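PDB 2NLZ: cephalosporin acylase from Bacillus halodurans, which probably cleaves amide bonds of acylated substrates, as a gamma-glutamyltranspeptidase-like member of the N-terminal nucleophile (Ntn) hydrolases. Local coordinates for residues D[469-474]-D[483-488]; D[71-76]-D[86-91]; D[30-35]-D[59-64]; D[273-278]-D[306-311]; D[260-265]-D[454-459]. The protein carries 1 engineered substitution. All coordinates share one frame; numbering follows the deposited sequence.

Interaction 1. Residues D[469-474]-D[483-488]; sequences PRWQWT and PTFPVD
P469 lays its ring against the T484-F485-P486 backbone, at the foot of the beta hairpin made by strands 471-473 and 478-481, where the chain turns off toward helix 487-495. The contact is wholly van der Waals; no hydrogen bond crosses it. CB of P469 lies 3.6 Å from O of T484 and 3.9 Å from that residue's CG2. The methyl comes to face the ring because OG1 of T484 is anti to the backbone N (chi1 172°), which leaves CG2 between that N and the carbonyl carbon.

F485 turns its ring to R470 and W471. With CG anti to the backbone N (chi1 -166°), the phenyl reaches W471, whose CB is 4.3 Å from F485 CE2, and it also passes O of R470, 4.2 Å from F485 CD2. Both partners approach the ring obliquely. The indole of W471 leads away from 483-488, and its NE1 bonds to Q300 on helix 294-314. R470 likewise points off, to a salt bridge with E529.

The phenyl has two further neighbours: CD of P486 sits 3.6 Å above the F485 ring plane, displaced toward the rim, and Y297 meets the ring edge-to-face. P486 occupies the N-cap position of helix 487-495, so the contact ends where that helix begins. Y12 of the third subunit packs on P469. The two prolines meet at about a right angle, CG of P469 standing 4.2 Å from CD of P486.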
# COMPACT_ATOMS: atom_id res chain seq x y z
N PRO D 469 0.46 2.30 -13.14
CA PRO D 469 0.60 3.73 -12.86
C PRO D 469 1.24 4.45 -14.03
O PRO D 469 2.06 3.86 -14.74
CB PRO D 469 1.52 3.78 -11.64
CG PRO D 469 2.21 2.43 -11.62
CD PRO D 469 1.20 1.48 -12.16
N ARG D 470 0.86 5.70 -14.24
CA ARG D 470 1.25 6.41 -15.45
C ARG D 470 2.00 7.69 -15.18
O ARG D 470 1.77 8.37 -14.19
CB ARG D 470 0.02 6.71 -16.31
CG ARG D 470 -0.56 5.47 -16.98
CD ARG D 470 -1.90 5.77 -17.61
NE ARG D 470 -2.67 4.56 -17.90
CZ ARG D 470 -3.98 4.53 -18.10
NH1 ARG D 470 -4.69 5.66 -18.05
NH2 ARG D 470 -4.60 3.37 -18.35
N TRP D 471 2.92 8.00 -16.09
CA TRP D 471 3.59 9.28 -16.10
C TRP D 471 3.20 10.04 -17.35
O TRP D 471 2.76 9.43 -18.34
CB TRP D 471 5.11 9.08 -16.07
CG TRP D 471 5.57 8.19 -17.17
CD1 TRP D 471 5.78 6.84 -17.10
CD2 TRP D 471 5.87 8.58 -18.52
NE1 TRP D 471 6.20 6.37 -18.32
CE2 TRP D 471 6.26 7.42 -19.21
CE3 TRP D 471 5.85 9.80 -19.20
CZ2 TRP D 471 6.61 7.44 -20.55
CZ3 TRP D 471 6.20 9.82 -20.54
CH2 TRP D 471 6.58 8.65 -21.20
N GLN D 472 3.34 11.37 -17.32
CA GLN D 472 3.25 12.17 -18.54
C GLN D 472 4.07 13.45 -18.49
O GLN D 472 4.02 14.19 -17.52
CB GLN D 472 1.80 12.46 -18.94
CG GLN D 472 1.05 13.47 -18.10
CD GLN D 472 -0.23 13.89 -18.79
OE1 GLN D 472 -0.23 14.24 -19.97
NE2 GLN D 472 -1.33 13.85 -18.05
N TRP D 473 4.84 13.68 -19.56
CA TRP D 473 5.65 14.89 -19.70
C TRP D 473 4.80 16.06 -20.21
O TRP D 473 3.97 15.89 -21.09
CB TRP D 473 6.80 14.62 -20.67
CG TRP D 473 7.45 15.84 -21.21
CD1 TRP D 473 8.42 16.57 -20.61
CD2 TRP D 473 7.16 16.48 -22.45
NE1 TRP D 473 8.77 17.62 -21.40
CE2 TRP D 473 8.01 17.59 -22.54
CE3 TRP D 473 6.27 16.21 -23.49
CZ2 TRP D 473 8.00 18.45 -23.63
CZ3 TRP D 473 6.26 17.07 -24.58
CH2 TRP D 473 7.12 18.18 -24.64
N THR D 474 5.02 17.25 -19.65
CA THR D 474 4.30 18.46 -20.09
C THR D 474 5.19 19.54 -20.73
O THR D 474 5.07 19.80 -21.92
CB THR D 474 3.47 19.11 -18.95
OG1 THR D 474 4.34 19.48 -17.87
CG2 THR D 474 2.38 18.17 -18.44
N PRO D 483 -0.72 9.23 -8.31
CA PRO D 483 -0.58 8.96 -6.87
C PRO D 483 -0.02 7.56 -6.58
O PRO D 483 0.58 7.34 -5.53
CB PRO D 483 -2.03 9.02 -6.37
CG PRO D 483 -2.70 9.93 -7.30
CD PRO D 483 -2.07 9.71 -8.64
N THR D 484 -0.23 6.66 -7.54
CA THR D 484 0.14 5.26 -7.41
C THR D 484 1.49 4.98 -8.10
O THR D 484 1.98 3.86 -8.08
CB THR D 484 -1.01 4.36 -7.94
OG1 THR D 484 -0.58 2.99 -8.01
CG2 THR D 484 -1.46 4.82 -9.33
N PHE D 485 2.08 6.02 -8.70
CA PHE D 485 3.46 5.92 -9.20
C PHE D 485 4.40 5.72 -8.01
O PHE D 485 4.37 6.50 -7.06
CB PHE D 485 3.86 7.19 -9.95
CG PHE D 485 5.11 7.04 -10.76
CD1 PHE D 485 6.35 7.30 -10.20
CD2 PHE D 485 5.04 6.66 -12.09
CE1 PHE D 485 7.53 7.16 -10.95
CE2 PHE D 485 6.20 6.52 -12.85
CZ PHE D 485 7.45 6.77 -12.27
N PRO D 486 5.23 4.67 -8.07
CA PRO D 486 6.12 4.31 -6.97
C PRO D 486 7.05 5.47 -6.55
O PRO D 486 7.78 6.05 -7.37
CB PRO D 486 6.90 3.11 -7.53
CG PRO D 486 6.70 3.15 -9.00
CD PRO D 486 5.36 3.75 -9.21
N VAL D 487 6.98 5.80 -5.25
CA VAL D 487 7.54 7.04 -4.70
C VAL D 487 9.06 7.04 -4.68
O VAL D 487 9.68 8.06 -4.97
CB VAL D 487 6.97 7.32 -3.28
CG1 VAL D 487 7.57 8.59 -2.68
CG2 VAL D 487 5.44 7.43 -3.30
N ASP D 488 9.66 5.90 -4.35
CA ASP D 488 11.12 5.79 -4.38
C ASP D 488 11.67 6.12 -5.77
O ASP D 488 12.64 6.86 -5.89
CB ASP D 488 11.58 4.40 -3.94
CG ASP D 488 13.07 4.22 -4.09
OD1 ASP D 488 13.48 3.32 -4.86
OD2 ASP D 488 13.83 5.00 -3.47

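Interaction 2. Residues D[71-76]-D[86-91]; sequences DAFALV and NGSGRA
A72 and G87 form the antiparallel hydrogen-bonded pair of a beta hairpin, strand 71-78 folding back through strand 81-87. The backbone bond from A72 N to G87 O is 3.2 Å long. One step on, F73 and N86 make the non-hydrogen-bonded pair.

Side-chain polar bonds tie the chain where it leaves the strand. N86 OD1 accepts S88 N at 3.0 Å, in its carbonyl plane, closing an Asx turn. D71 OD1 receives a weak bond of 3.4 Å from G89 N; the same carboxylate takes further weak bonds from Q395 and H419.

Packing falls to F73, whose ring lies alongside the N86 amide, the two side chains pointing the same way with their planes 46° apart. With CG anti to the carbonyl carbon (chi1 -80°), the F73 ring lies beside both N86 and S88: F73 CE1 approaches N86 OD1 to 3.4 Å, while F73 CZ meets S88 CB at 3.5 Å. H419 meets the same ring edge-to-face.

In the sheet, strand 370-376 borders strand 71-78 on its other side and strand 250-259 borders strand 81-87; helix 122-133 packs on A72 and A74.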
# COMPACT_ATOMS: atom_id res chain seq x y z
N ASP D 71 -14.54 15.20 -35.35
CA ASP D 71 -13.94 14.33 -36.37
C ASP D 71 -13.45 13.02 -35.75
O ASP D 71 -13.45 12.89 -34.53
CB ASP D 71 -12.92 15.02 -37.32
CG ASP D 71 -11.99 15.96 -36.63
OD1 ASP D 71 -11.59 16.93 -37.30
OD2 ASP D 71 -11.66 15.75 -35.45
N ALA D 72 -13.08 12.06 -36.60
CA ALA D 72 -12.76 10.70 -36.16
C ALA D 72 -11.54 10.10 -36.85
O ALA D 72 -11.08 10.62 -37.86
CB ALA D 72 -13.97 9.80 -36.38
N PHE D 73 -11.02 9.01 -36.30
CA PHE D 73 -9.92 8.26 -36.91
C PHE D 73 -10.12 6.77 -36.64
O PHE D 73 -10.68 6.37 -35.61
CB PHE D 73 -8.57 8.68 -36.33
CG PHE D 73 -8.02 9.96 -36.90
CD1 PHE D 73 -7.12 9.93 -37.95
CD2 PHE D 73 -8.36 11.20 -36.36
CE1 PHE D 73 -6.58 11.10 -38.46
CE2 PHE D 73 -7.83 12.39 -36.87
CZ PHE D 73 -6.94 12.33 -37.92
N ALA D 74 -9.64 5.93 -37.56
CA ALA D 74 -9.76 4.47 -37.39
C ALA D 74 -8.64 3.67 -38.01
O ALA D 74 -8.15 3.99 -39.09
CB ALA D 74 -11.11 3.97 -37.90
N LEU D 75 -8.22 2.63 -37.28
CA LEU D 75 -7.42 1.57 -37.85
C LEU D 75 -8.28 0.32 -37.81
O LEU D 75 -8.64 -0.17 -36.74
CB LEU D 75 -6.11 1.36 -37.07
CG LEU D 75 -4.93 2.25 -37.47
CD1 LEU D 75 -3.70 1.98 -36.62
CD2 LEU D 75 -4.59 2.05 -38.94
N VAL D 76 -8.64 -0.18 -38.99
CA VAL D 76 -9.52 -1.34 -39.08
C VAL D 76 -8.81 -2.52 -39.76
O VAL D 76 -8.25 -2.38 -40.84
CB VAL D 76 -10.90 -0.99 -39.73
CG1 VAL D 76 -10.73 -0.00 -40.85
CG2 VAL D 76 -11.60 -2.23 -40.23
N ASN D 86 -8.79 8.39 -42.27
CA ASN D 86 -8.56 9.74 -41.80
C ASN D 86 -9.84 10.54 -41.89
O ASN D 86 -10.11 11.18 -42.91
CB ASN D 86 -7.45 10.44 -42.59
CG ASN D 86 -6.96 11.72 -41.92
OD1 ASN D 86 -7.75 12.46 -41.34
ND2 ASN D 86 -5.65 11.98 -42.00
N GLY D 87 -10.63 10.51 -40.83
CA GLY D 87 -11.85 11.27 -40.82
C GLY D 87 -11.67 12.66 -40.24
O GLY D 87 -12.58 13.17 -39.60
N SER D 88 -10.51 13.26 -40.46
CA SER D 88 -10.23 14.61 -39.97
C SER D 88 -10.61 15.62 -41.02
O SER D 88 -10.13 15.56 -42.16
CB SER D 88 -8.76 14.76 -39.62
OG SER D 88 -8.43 16.10 -39.36
N GLY D 89 -11.46 16.57 -40.65
CA GLY D 89 -11.88 17.60 -41.57
C GLY D 89 -10.92 18.76 -41.65
O GLY D 89 -10.16 19.02 -40.72
N ARG D 90 -10.95 19.47 -42.78
CA ARG D 90 -10.04 20.58 -42.99
C ARG D 90 -10.64 21.92 -42.53
O ARG D 90 -11.83 21.99 -42.21
CB ARG D 90 -9.54 20.62 -44.45
CG ARG D 90 -10.62 20.49 -45.53
CD ARG D 90 -10.16 19.58 -46.68
NE ARG D 90 -8.71 19.57 -46.85
CZ ARG D 90 -7.99 18.56 -47.35
NH1 ARG D 90 -6.68 18.68 -47.45
NH2 ARG D 90 -8.57 17.43 -47.73
N ALA D 91 -9.79 22.95 -42.48
CA ALA D 91 -10.18 24.29 -42.06
C ALA D 91 -11.05 24.93 -43.12
O ALA D 91 -10.89 24.64 -44.31
CB ALA D 91 -8.95 25.15 -41.83

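Interaction 3. Residues D[30-35]-D[59-64]; sequences QPLAAQ and TVLEPT
L61 fits its branched end against the first turn of helix 31-42, in a packing contact between consecutive helices: the N-terminal end of 31-42 meets the C-terminal end of 47-61. The apolar part rests on CD1 of L61, which lies 3.6 Å from A33 N and 4.0 Å from A33 CB. It also touches CB of L32 at 4.0 Å, while the other methyl, L61 CD2, meets L32 CD1, the two leucines crossing at about a right angle. Holding CG anti to its carbonyl carbon (chi1 -66°), L61 turns both methyls to this turn. Just before the helix, at the N-cap, Q30 CG packs on L61 CB at 3.8 Å. A538 of the third subunit packs on L32.

The polar part is one weak hydrogen bond. Q30 NE2 gives to E62 OE2 over 2.7 Å, but the N-H is bent well off the line (117°), and the amide and carboxylate planes stand 79° apart. A bend at chi2 turns the Q30 amide toward the glutamate, whose chain is extended. E62 has firmer partners outside: S29 OG bonds to OE2, while R511 forms a salt bridge and S65 OG a hydrogen bond at OE1.

The carbonyl of Q30 accepts from A34 N. Around the pair, Y148 of helix 143-151 packs on both L32 and L61, and L159 of helix 157-173 touches E62.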
# COMPACT_ATOMS: atom_id res chain seq x y z
N GLN D 30 -18.06 3.90 -22.02
CA GLN D 30 -19.43 4.04 -21.54
C GLN D 30 -20.16 2.72 -21.70
O GLN D 30 -20.31 2.25 -22.82
CB GLN D 30 -20.15 5.13 -22.32
CG GLN D 30 -21.12 5.95 -21.49
CD GLN D 30 -20.44 6.72 -20.38
OE1 GLN D 30 -20.93 6.76 -19.24
NE2 GLN D 30 -19.30 7.34 -20.69
N PRO D 31 -20.61 2.12 -20.58
CA PRO D 31 -21.10 0.73 -20.58
C PRO D 31 -22.27 0.49 -21.55
O PRO D 31 -22.30 -0.54 -22.23
CB PRO D 31 -21.54 0.49 -19.13
CG PRO D 31 -20.79 1.51 -18.34
CD PRO D 31 -20.70 2.71 -19.24
N LEU D 32 -23.19 1.45 -21.62
CA LEU D 32 -24.28 1.43 -22.58
C LEU D 32 -23.81 1.59 -24.03
O LEU D 32 -24.50 1.16 -24.95
CB LEU D 32 -25.32 2.49 -22.26
CG LEU D 32 -26.01 2.42 -20.89
CD1 LEU D 32 -26.74 3.72 -20.63
CD2 LEU D 32 -26.96 1.23 -20.77
N ALA D 33 -22.65 2.21 -24.24
CA ALA D 33 -22.08 2.30 -25.59
C ALA D 33 -21.54 0.94 -26.01
O ALA D 33 -21.78 0.49 -27.13
CB ALA D 33 -20.98 3.37 -25.65
N ALA D 34 -20.82 0.29 -25.10
CA ALA D 34 -20.40 -1.09 -25.31
C ALA D 34 -21.60 -1.99 -25.61
O ALA D 34 -21.56 -2.85 -26.50
CB ALA D 34 -19.62 -1.61 -24.10
N GLN D 35 -22.69 -1.75 -24.88
CA GLN D 35 -23.93 -2.47 -25.07
C GLN D 35 -24.49 -2.32 -26.49
O GLN D 35 -25.02 -3.28 -27.05
CB GLN D 35 -24.97 -2.03 -24.03
CG GLN D 35 -26.14 -2.99 -23.83
CD GLN D 35 -25.74 -4.33 -23.21
OE1 GLN D 35 -24.64 -4.49 -22.67
NE2 GLN D 35 -26.65 -5.29 -23.29
N THR D 59 -21.64 9.59 -28.79
CA THR D 59 -22.04 10.94 -29.19
C THR D 59 -23.18 11.46 -28.32
O THR D 59 -23.30 12.66 -28.09
CB THR D 59 -22.38 10.94 -30.68
OG1 THR D 59 -21.39 11.70 -31.38
CG2 THR D 59 -23.75 11.53 -30.94
N VAL D 60 -23.99 10.54 -27.81
CA VAL D 60 -25.11 10.88 -26.96
C VAL D 60 -24.78 10.62 -25.50
O VAL D 60 -25.18 11.38 -24.62
CB VAL D 60 -26.35 10.06 -27.34
CG1 VAL D 60 -27.49 10.33 -26.35
CG2 VAL D 60 -26.77 10.35 -28.80
N LEU D 61 -24.02 9.55 -25.24
CA LEU D 61 -23.80 9.03 -23.89
C LEU D 61 -22.69 9.70 -23.11
O LEU D 61 -22.70 9.71 -21.88
CB LEU D 61 -23.57 7.53 -23.92
CG LEU D 61 -24.77 6.71 -24.38
CD1 LEU D 61 -24.33 5.33 -24.84
CD2 LEU D 61 -25.81 6.64 -23.27
N GLU D 62 -21.73 10.26 -23.84
CA GLU D 62 -20.63 11.01 -23.22
C GLU D 62 -20.36 12.35 -23.94
O GLU D 62 -19.32 12.50 -24.58
CB GLU D 62 -19.37 10.15 -23.19
CG GLU D 62 -18.30 10.64 -22.23
CD GLU D 62 -17.10 9.71 -22.17
OE1 GLU D 62 -15.96 10.21 -22.21
OE2 GLU D 62 -17.30 8.48 -22.07
N PRO D 63 -21.29 13.32 -23.82
CA PRO D 63 -21.20 14.57 -24.58
C PRO D 63 -20.07 15.48 -24.10
O PRO D 63 -19.76 16.48 -24.75
CB PRO D 63 -22.55 15.25 -24.32
CG PRO D 63 -23.40 14.20 -23.67
CD PRO D 63 -22.47 13.31 -22.94
N THR D 64 -19.46 15.12 -22.99
CA THR D 64 -18.37 15.90 -22.44
C THR D 64 -17.07 15.64 -23.17
O THR D 64 -16.11 16.34 -22.94
CB THR D 64 -18.17 15.58 -20.95
OG1 THR D 64 -17.96 14.18 -20.78
CG2 THR D 64 -19.38 16.01 -20.14

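Interaction 4. Residues D[273-278]-D[306-311]; sequences GLVALE and LAFVDG
V275 wedges its two methyls between turns of helix 306-311 in a roughly antiparallel helix pair: the N-to-C directions of helices 274-278 and 306-311 are 145° apart and their axes 8.4 Å apart. Its branches divide the work. CG1, anti to the backbone N (chi1 175°), lies over one face of the F308 ring, 4.1 Å from the centroid, a CH-pi contact offset toward the rim. CG2 turns instead to the backbone of G311 and comes to 3.7 Å from its CA, close access that the absence of a side chain there allows. The F308 side chain sets off away from 273-278, yet V275 CG1 still covers a face of its ring; P445 of helix 444-457 packs on both V275 and F308.

A307, a small residue, is where the helices come closest by CA, facing V275. Its CB meets V275 O at 3.6 Å and, one turn further along the other helix, E278 CD at 3.9 Å, sitting between the two.

E278 runs extended along A307, with CG anti to its backbone N, and brings its carboxylate to that of D310. The side chains cross at about a right angle, yet their carboxylate planes are nearly coplanar. Two acid oxygens this close suggest that one group probably holds a proton. R337, in a salt bridge to OD2 of D310, and Y333 OH, hydrogen-bonded to that same oxygen, probably ease the charge as well, while G351 N bonds to OD1. E278 OE2 lies 2.5 Å from D310 OD2.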
# COMPACT_ATOMS: atom_id res chain seq x y z
N GLY D 273 0.32 10.28 -34.15
CA GLY D 273 0.78 8.94 -33.78
C GLY D 273 2.26 8.72 -34.04
O GLY D 273 2.91 7.93 -33.36
N LEU D 274 2.77 9.44 -35.03
CA LEU D 274 4.19 9.52 -35.34
C LEU D 274 5.07 9.59 -34.09
O LEU D 274 6.11 8.93 -34.02
CB LEU D 274 4.41 10.78 -36.19
CG LEU D 274 5.65 10.95 -37.05
CD1 LEU D 274 6.87 11.28 -36.22
CD2 LEU D 274 5.84 9.69 -37.83
N VAL D 275 4.65 10.40 -33.11
CA VAL D 275 5.41 10.65 -31.89
C VAL D 275 5.65 9.37 -31.12
O VAL D 275 6.78 9.07 -30.74
CB VAL D 275 4.71 11.69 -30.98
CG1 VAL D 275 5.45 11.84 -29.67
CG2 VAL D 275 4.62 13.03 -31.70
N ALA D 276 4.59 8.60 -30.91
CA ALA D 276 4.70 7.29 -30.26
C ALA D 276 5.73 6.43 -30.97
O ALA D 276 6.64 5.91 -30.34
CB ALA D 276 3.36 6.58 -30.25
N LEU D 277 5.58 6.33 -32.28
CA LEU D 277 6.47 5.56 -33.16
C LEU D 277 7.95 5.95 -33.07
O LEU D 277 8.83 5.10 -32.87
CB LEU D 277 5.97 5.68 -34.60
CG LEU D 277 5.16 4.51 -35.17
CD1 LEU D 277 4.40 3.77 -34.13
CD2 LEU D 277 4.22 4.99 -36.25
N GLU D 278 8.23 7.24 -33.19
CA GLU D 278 9.59 7.76 -33.07
C GLU D 278 10.16 7.51 -31.67
O GLU D 278 11.31 7.05 -31.53
CB GLU D 278 9.63 9.25 -33.41
CG GLU D 278 11.02 9.85 -33.39
CD GLU D 278 11.01 11.35 -33.57
OE1 GLU D 278 10.06 11.89 -34.16
OE2 GLU D 278 11.97 12.00 -33.11
N LEU D 306 12.11 13.70 -26.58
CA LEU D 306 12.76 14.06 -27.84
C LEU D 306 11.82 13.94 -29.03
O LEU D 306 11.75 14.83 -29.88
CB LEU D 306 14.01 13.22 -28.06
CG LEU D 306 15.09 13.36 -26.98
CD1 LEU D 306 15.97 12.11 -26.91
CD2 LEU D 306 15.92 14.65 -27.17
N ALA D 307 11.07 12.84 -29.06
CA ALA D 307 10.11 12.57 -30.11
C ALA D 307 8.97 13.58 -30.15
O ALA D 307 8.48 13.94 -31.23
CB ALA D 307 9.55 11.16 -29.93
N PHE D 308 8.53 14.04 -28.98
CA PHE D 308 7.36 14.90 -28.90
C PHE D 308 7.65 16.29 -29.45
O PHE D 308 6.79 16.90 -30.10
CB PHE D 308 6.81 14.97 -27.48
CG PHE D 308 5.31 14.92 -27.41
CD1 PHE D 308 4.52 15.79 -28.15
CD2 PHE D 308 4.67 13.99 -26.59
CE1 PHE D 308 3.13 15.74 -28.09
CE2 PHE D 308 3.27 13.93 -26.51
CZ PHE D 308 2.50 14.81 -27.27
N VAL D 309 8.85 16.80 -29.20
CA VAL D 309 9.22 18.12 -29.70
C VAL D 309 9.50 18.06 -31.20
O VAL D 309 9.37 19.06 -31.92
CB VAL D 309 10.37 18.76 -28.91
CG1 VAL D 309 10.33 20.27 -29.07
CG2 VAL D 309 10.24 18.44 -27.45
N ASP D 310 9.86 16.87 -31.68
CA ASP D 310 9.96 16.62 -33.11
C ASP D 310 8.59 16.62 -33.74
O ASP D 310 8.36 17.34 -34.70
CB ASP D 310 10.64 15.29 -33.38
CG ASP D 310 12.13 15.40 -33.36
OD1 ASP D 310 12.64 16.54 -33.42
OD2 ASP D 310 12.80 14.36 -33.28
N GLY D 311 7.69 15.82 -33.18
CA GLY D 311 6.32 15.72 -33.68
C GLY D 311 5.59 17.06 -33.69
O GLY D 311 4.83 17.35 -34.61

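Interaction 5. Residues D[260-265]-D[454-459]; sequences RGYRVW and NTIDFG
I456 slides past Y262 with CG1 over one face of the tyrosine ring, 3.9 Å from its centroid and 21° off the normal: a CH-pi contact displaced toward the rim. Its branches serve different partners. CG2 meets R260 CB at 4.0 Å, whereas CD1 runs on to V264 CG2 at 4.4 Å. With CG1 anti to the carbonyl carbon and CG2 anti to the backbone N, the first branch is laid over Y262 and the second against R260.

Beside this apolar patch, R260 and D457 form a salt bridge. NE of R260 donates to OD1 of D457 over 2.7 Å, a weak bond bent to 120°, the two chains crossing at about a right angle and the guanidinium and carboxylate planes 57° apart. The arginine chain is extended from CG to NE, which carries its head to the helix end.

A second shell positions both ends. Y259 OH hydrogen-bonds to OD2 of D457, and R260 NH2 to the carbonyl of F286. K428 makes a cation-pi contact with Y262, while L426 packs on Y262, V264 and I456. F5 of the third subunit touches T455.

The whole is a helix-on-sheet contact, the C-terminal end of helix 444-457 lying on strands 262-266 and 424-428, consistent with the layered alpha-beta-beta-alpha sandwich of Ntn hydrolases.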
# COMPACT_ATOMS: atom_id res chain seq x y z
N ARG D 260 10.72 -4.86 -31.37
CA ARG D 260 11.12 -6.15 -30.80
C ARG D 260 10.31 -7.31 -31.37
O ARG D 260 9.85 -8.19 -30.63
CB ARG D 260 11.04 -6.12 -29.27
CG ARG D 260 11.46 -4.79 -28.70
CD ARG D 260 11.98 -4.90 -27.32
NE ARG D 260 12.23 -3.58 -26.74
CZ ARG D 260 13.40 -2.95 -26.80
NH1 ARG D 260 14.43 -3.52 -27.41
NH2 ARG D 260 13.54 -1.75 -26.25
N GLY D 261 10.14 -7.28 -32.70
CA GLY D 261 9.44 -8.34 -33.44
C GLY D 261 8.01 -8.00 -33.82
O GLY D 261 7.51 -8.43 -34.87
N TYR D 262 7.36 -7.23 -32.94
CA TYR D 262 6.01 -6.73 -33.17
C TYR D 262 6.08 -5.51 -34.09
O TYR D 262 7.15 -4.91 -34.27
CB TYR D 262 5.36 -6.32 -31.84
CG TYR D 262 5.06 -7.47 -30.89
CD1 TYR D 262 3.77 -7.99 -30.79
CD2 TYR D 262 6.06 -8.03 -30.09
CE1 TYR D 262 3.49 -9.04 -29.93
CE2 TYR D 262 5.79 -9.08 -29.22
CZ TYR D 262 4.49 -9.58 -29.15
OH TYR D 262 4.19 -10.62 -28.30
N ARG D 263 4.94 -5.15 -34.67
CA ARG D 263 4.83 -3.88 -35.37
C ARG D 263 3.74 -3.01 -34.75
O ARG D 263 2.59 -3.43 -34.58
CB ARG D 263 4.59 -4.09 -36.87
CG ARG D 263 5.76 -4.75 -37.59
CD ARG D 263 5.79 -4.38 -39.07
NE ARG D 263 6.34 -3.05 -39.31
CZ ARG D 263 7.62 -2.79 -39.53
NH1 ARG D 263 8.51 -3.77 -39.54
NH2 ARG D 263 8.03 -1.55 -39.74
N VAL D 264 4.13 -1.79 -34.39
CA VAL D 264 3.24 -0.82 -33.78
C VAL D 264 2.70 0.13 -34.85
O VAL D 264 3.46 0.85 -35.50
CB VAL D 264 3.96 -0.01 -32.68
CG1 VAL D 264 2.99 0.88 -31.95
CG2 VAL D 264 4.64 -0.94 -31.71
N TRP D 265 1.38 0.14 -35.03
CA TRP D 265 0.77 0.92 -36.10
C TRP D 265 0.08 2.19 -35.60
O TRP D 265 -0.56 2.19 -34.54
CB TRP D 265 -0.24 0.07 -36.87
CG TRP D 265 0.38 -1.10 -37.52
CD1 TRP D 265 0.54 -2.34 -36.99
CD2 TRP D 265 0.91 -1.16 -38.85
NE1 TRP D 265 1.15 -3.17 -37.91
CE2 TRP D 265 1.39 -2.47 -39.06
CE3 TRP D 265 1.03 -0.22 -39.89
CZ2 TRP D 265 1.98 -2.88 -40.26
CZ3 TRP D 265 1.63 -0.63 -41.09
CH2 TRP D 265 2.09 -1.95 -41.26
N ASN D 454 4.53 -1.85 -21.75
CA ASN D 454 3.88 -2.73 -20.78
C ASN D 454 3.51 -4.07 -21.40
O ASN D 454 3.54 -5.10 -20.74
CB ASN D 454 2.63 -2.07 -20.20
CG ASN D 454 2.95 -0.87 -19.31
OD1 ASN D 454 4.11 -0.62 -18.97
ND2 ASN D 454 1.92 -0.10 -18.95
N THR D 455 3.16 -4.06 -22.68
CA THR D 455 2.75 -5.27 -23.36
C THR D 455 3.92 -6.07 -23.92
O THR D 455 4.09 -7.25 -23.60
CB THR D 455 1.72 -4.95 -24.46
OG1 THR D 455 0.60 -4.30 -23.85
CG2 THR D 455 1.23 -6.22 -25.11
N ILE D 456 4.73 -5.41 -24.74
CA ILE D 456 5.83 -6.09 -25.43
C ILE D 456 7.02 -6.35 -24.51
O ILE D 456 7.48 -7.49 -24.37
CB ILE D 456 6.25 -5.31 -26.71
CG1 ILE D 456 5.11 -5.34 -27.75
CG2 ILE D 456 7.55 -5.86 -27.28
CD1 ILE D 456 5.01 -4.08 -28.60
N ASP D 457 7.50 -5.30 -23.86
CA ASP D 457 8.68 -5.42 -23.00
C ASP D 457 8.42 -6.12 -21.69
O ASP D 457 9.27 -6.85 -21.20
CB ASP D 457 9.25 -4.04 -22.70
CG ASP D 457 9.78 -3.37 -23.93
OD1 ASP D 457 10.47 -4.05 -24.72
OD2 ASP D 457 9.50 -2.16 -24.10
N PHE D 458 7.25 -5.89 -21.11
CA PHE D 458 7.07 -6.31 -19.72
C PHE D 458 5.98 -7.36 -19.51
O PHE D 458 5.76 -7.80 -18.37
CB PHE D 458 6.90 -5.08 -18.83
CG PHE D 458 7.95 -4.03 -19.07
CD1 PHE D 458 9.30 -4.35 -19.07
CD2 PHE D 458 7.59 -2.71 -19.28
CE1 PHE D 458 10.27 -3.39 -19.30
CE2 PHE D 458 8.56 -1.73 -19.50
CZ PHE D 458 9.91 -2.08 -19.51
N GLY D 459 5.33 -7.77 -20.60
CA GLY D 459 4.44 -8.93 -20.60
C GLY D 459 3.19 -8.85 -19.73
O GLY D 459 2.70 -9.88 -19.22

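In the fold
Interaction 2 lies nearest the chain's centre, about 10 Å from it, and joins hairpin strands by a backbone hydrogen bond and a weak aspartate bond; L75 packs on the W265 carbonyl of interaction 5. Interaction 4 touches interaction 5 through L277 and interaction 1 through F308, against W473, so helices 274-283 and 294-314 join the two regions, one helix to each. Interaction 1, though about 22 Å from the centre, is buried and apolar; interaction 5, at 21 Å, is only partly buried and adds a salt bridge. Interactions 3 and 4, both buried, pair helices on opposite sides of the centre, one by leucine packing plus a weak glutamine-glutamate bond, the other with paired acids. Interactions 1, 3 and 5 touch the third subunit.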